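Local coordinates for glycoside hydrolase family 15, cellulose signaling associated protein envoy (Hypocrea jecorina, PDB 4WUJ) that senses blue light through a flavin-binding LOV domain, the part of the photoreceptor present here, and links light to oxidative-stress responses, at residues Leu47-Ile52 and Asn74-Gln79. Numbering follows the deposited sequence.
Sequences LPDAPI and NCRFLQ. With FMN (flavin mononucleotide), chain I.
The guanidinium of Arg-76 meets the carboxylate of Asp-49 edge to edge, the two planes only 12° apart. Asn-74 OD1 lies over the centre of one guanidinium face, 3.5 Å above its plane. FMN phosphate fills another part of the edge. The salt bridge is end-on: Arg-76 NH1 reaches Asp-49 OD2 at 3.0 Å, and Arg-76 NH2 reaches Asp-49 OD1 at 3.1 Å. Both oxygens use their syn lone pairs. A bend at chi3 (62°) turns the arginine chain so that NE and NH2 also bind the phosphate, with Arg-76 NE to FMN O2P at 3.1 Å. A leucine in place of Arg-76 would probably deprive both Asp-49 and the phosphate of a charged partner.

Asn-74 uses both ends of its amide. Its ND2 donates to Asp-49 O (3.0 Å) from above the carbonyl plane. Its OD1 accepts from Arg-76 N (2.8 Å), closing an Asx turn, and from FMN O2'. One water bridges Ala-50 O, Cys-75 N and, weakly, FMN O2'.

On the apolar side, Ile-52 CG1 packs on Cys-75 SG (3.7 Å), and Ile-52 CD1 meets the edge of the Phe-77 ring. Cys-75 SG in turn lies near the flavin rings, 3.6 Å from FMN C5A. Gln-79 and Arg-98 add further bonds to FMN. Segment 74-79 carries the NCRFLQ sequence, the signature of the flavin site in LOV domains of the PAS fold.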
# COMPACT_ATOMS: atom_id res chain seq x y z
N LEU C 47 1.97 23.49 -2.62
CA LEU C 47 3.32 23.86 -2.99
C LEU C 47 3.38 24.07 -4.47
O LEU C 47 2.56 23.53 -5.21
CB LEU C 47 4.33 22.78 -2.56
CG LEU C 47 4.44 22.54 -1.05
CD1 LEU C 47 5.48 21.45 -0.74
CD2 LEU C 47 4.79 23.88 -0.33
N PRO C 48 4.32 24.88 -4.92
CA PRO C 48 4.41 25.27 -6.33
C PRO C 48 4.45 24.07 -7.31
O PRO C 48 5.33 23.21 -7.23
CB PRO C 48 5.71 26.09 -6.38
CG PRO C 48 5.81 26.73 -5.01
CD PRO C 48 5.20 25.71 -4.05
N ASP C 49 3.49 24.06 -8.23
CA ASP C 49 3.37 23.03 -9.26
C ASP C 49 3.15 21.59 -8.71
O ASP C 49 3.63 20.63 -9.30
CB ASP C 49 4.60 23.06 -10.20
CG ASP C 49 4.29 22.53 -11.58
OD1 ASP C 49 3.11 22.61 -12.00
OD2 ASP C 49 5.21 22.03 -12.24
N ALA C 50 2.45 21.49 -7.59
CA ALA C 50 1.94 20.23 -7.07
C ALA C 50 2.96 19.09 -7.03
O ALA C 50 2.72 18.03 -7.62
CB ALA C 50 0.70 19.78 -7.94
N PRO C 51 4.07 19.29 -6.32
CA PRO C 51 5.12 18.27 -6.37
C PRO C 51 4.73 16.94 -5.70
O PRO C 51 3.98 16.85 -4.72
CB PRO C 51 6.29 18.93 -5.61
CG PRO C 51 5.61 19.80 -4.60
CD PRO C 51 4.34 20.31 -5.28
N ILE C 52 5.24 15.88 -6.28
CA ILE C 52 5.19 14.57 -5.62
C ILE C 52 6.01 14.60 -4.31
O ILE C 52 7.18 14.98 -4.32
CB ILE C 52 5.74 13.46 -6.51
CG1 ILE C 52 4.87 13.27 -7.73
CG2 ILE C 52 5.83 12.11 -5.75
CD1 ILE C 52 5.62 12.57 -8.85
N ASN C 74 6.18 17.51 -10.71
CA ASN C 74 4.77 17.40 -11.08
C ASN C 74 4.60 16.12 -11.86
O ASN C 74 5.50 15.70 -12.59
CB ASN C 74 4.31 18.57 -11.94
CG ASN C 74 2.83 18.56 -12.21
OD1 ASN C 74 2.36 17.81 -13.04
ND2 ASN C 74 2.08 19.40 -11.50
N CYS C 75 3.43 15.50 -11.68
CA CYS C 75 3.11 14.22 -12.32
C CYS C 75 3.00 14.23 -13.85
O CYS C 75 2.92 13.15 -14.49
CB CYS C 75 1.81 13.72 -11.74
SG CYS C 75 2.04 12.95 -10.10
N ARG C 76 2.99 15.43 -14.47
CA ARG C 76 2.70 15.50 -15.91
C ARG C 76 3.86 14.91 -16.74
O ARG C 76 3.70 14.61 -17.91
CB ARG C 76 2.39 16.95 -16.37
CG ARG C 76 3.66 17.80 -16.36
CD ARG C 76 3.46 19.22 -16.94
NE ARG C 76 2.48 19.96 -16.16
CZ ARG C 76 2.78 20.68 -15.09
NH1 ARG C 76 4.02 20.75 -14.65
NH2 ARG C 76 1.81 21.31 -14.45
N PHE C 77 5.04 14.76 -16.15
CA PHE C 77 6.13 14.18 -16.90
C PHE C 77 5.73 12.80 -17.44
O PHE C 77 6.35 12.31 -18.37
CB PHE C 77 7.41 14.10 -16.07
CG PHE C 77 7.34 13.13 -14.93
CD1 PHE C 77 7.45 11.76 -15.15
CD2 PHE C 77 7.16 13.58 -13.64
CE1 PHE C 77 7.39 10.87 -14.11
CE2 PHE C 77 7.09 12.68 -12.58
CZ PHE C 77 7.21 11.33 -12.82
N LEU C 78 4.67 12.21 -16.89
CA LEU C 78 4.21 10.89 -17.31
C LEU C 78 3.53 10.94 -18.67
O LEU C 78 3.33 9.92 -19.34
CB LEU C 78 3.24 10.32 -16.27
CG LEU C 78 3.83 9.88 -14.91
CD1 LEU C 78 2.70 9.55 -13.96
CD2 LEU C 78 4.73 8.69 -15.10
N GLN C 79 3.14 12.14 -19.08
CA GLN C 79 2.52 12.30 -20.38
C GLN C 79 3.58 12.42 -21.48
O GLN C 79 3.25 12.48 -22.65
CB GLN C 79 1.61 13.52 -20.39
CG GLN C 79 0.36 13.36 -19.60
CD GLN C 79 -0.12 14.69 -19.00
OE1 GLN C 79 0.10 15.75 -19.59
NE2 GLN C 79 -0.78 14.63 -17.84
N1 FMN I . -1.17 12.85 -14.99
C2 FMN I . -0.87 11.73 -15.74
O2 FMN I . -0.79 11.82 -16.97
N3 FMN I . -0.65 10.51 -15.12
C4 FMN I . -0.73 10.37 -13.76
O4 FMN I . -0.51 9.28 -13.25
C4A FMN I . -1.04 11.49 -12.98
N5 FMN I . -1.11 11.40 -11.59
C5A FMN I . -1.43 12.49 -10.84
C6 FMN I . -1.51 12.34 -9.47
C7 FMN I . -1.80 13.43 -8.67
C7M FMN I . -1.89 13.21 -7.19
C8 FMN I . -2.01 14.70 -9.26
C8M FMN I . -2.33 15.89 -8.39
C9 FMN I . -1.94 14.83 -10.65
C9A FMN I . -1.65 13.74 -11.45
N10 FMN I . -1.56 13.84 -12.84
C10 FMN I . -1.26 12.73 -13.60
C1' FMN I . -1.83 15.12 -13.62
C2' FMN I . -0.73 16.14 -13.77
O2' FMN I . 0.09 16.10 -12.62
C3' FMN I . -1.39 17.52 -14.04
O3' FMN I . -2.29 17.87 -12.99
C4' FMN I . -2.16 17.51 -15.38
O4' FMN I . -1.23 17.33 -16.42
C5' FMN I . -3.03 18.76 -15.61
O5' FMN I . -2.26 19.93 -15.37
P FMN I . -1.41 20.60 -16.54
O1P FMN I . -0.66 21.75 -15.87
O2P FMN I . -0.41 19.71 -17.20
O3P FMN I . -2.34 21.14 -17.58
O HOH W 1 7.37 20.47 -11.64
O HOH W 2 1.30 16.52 -9.53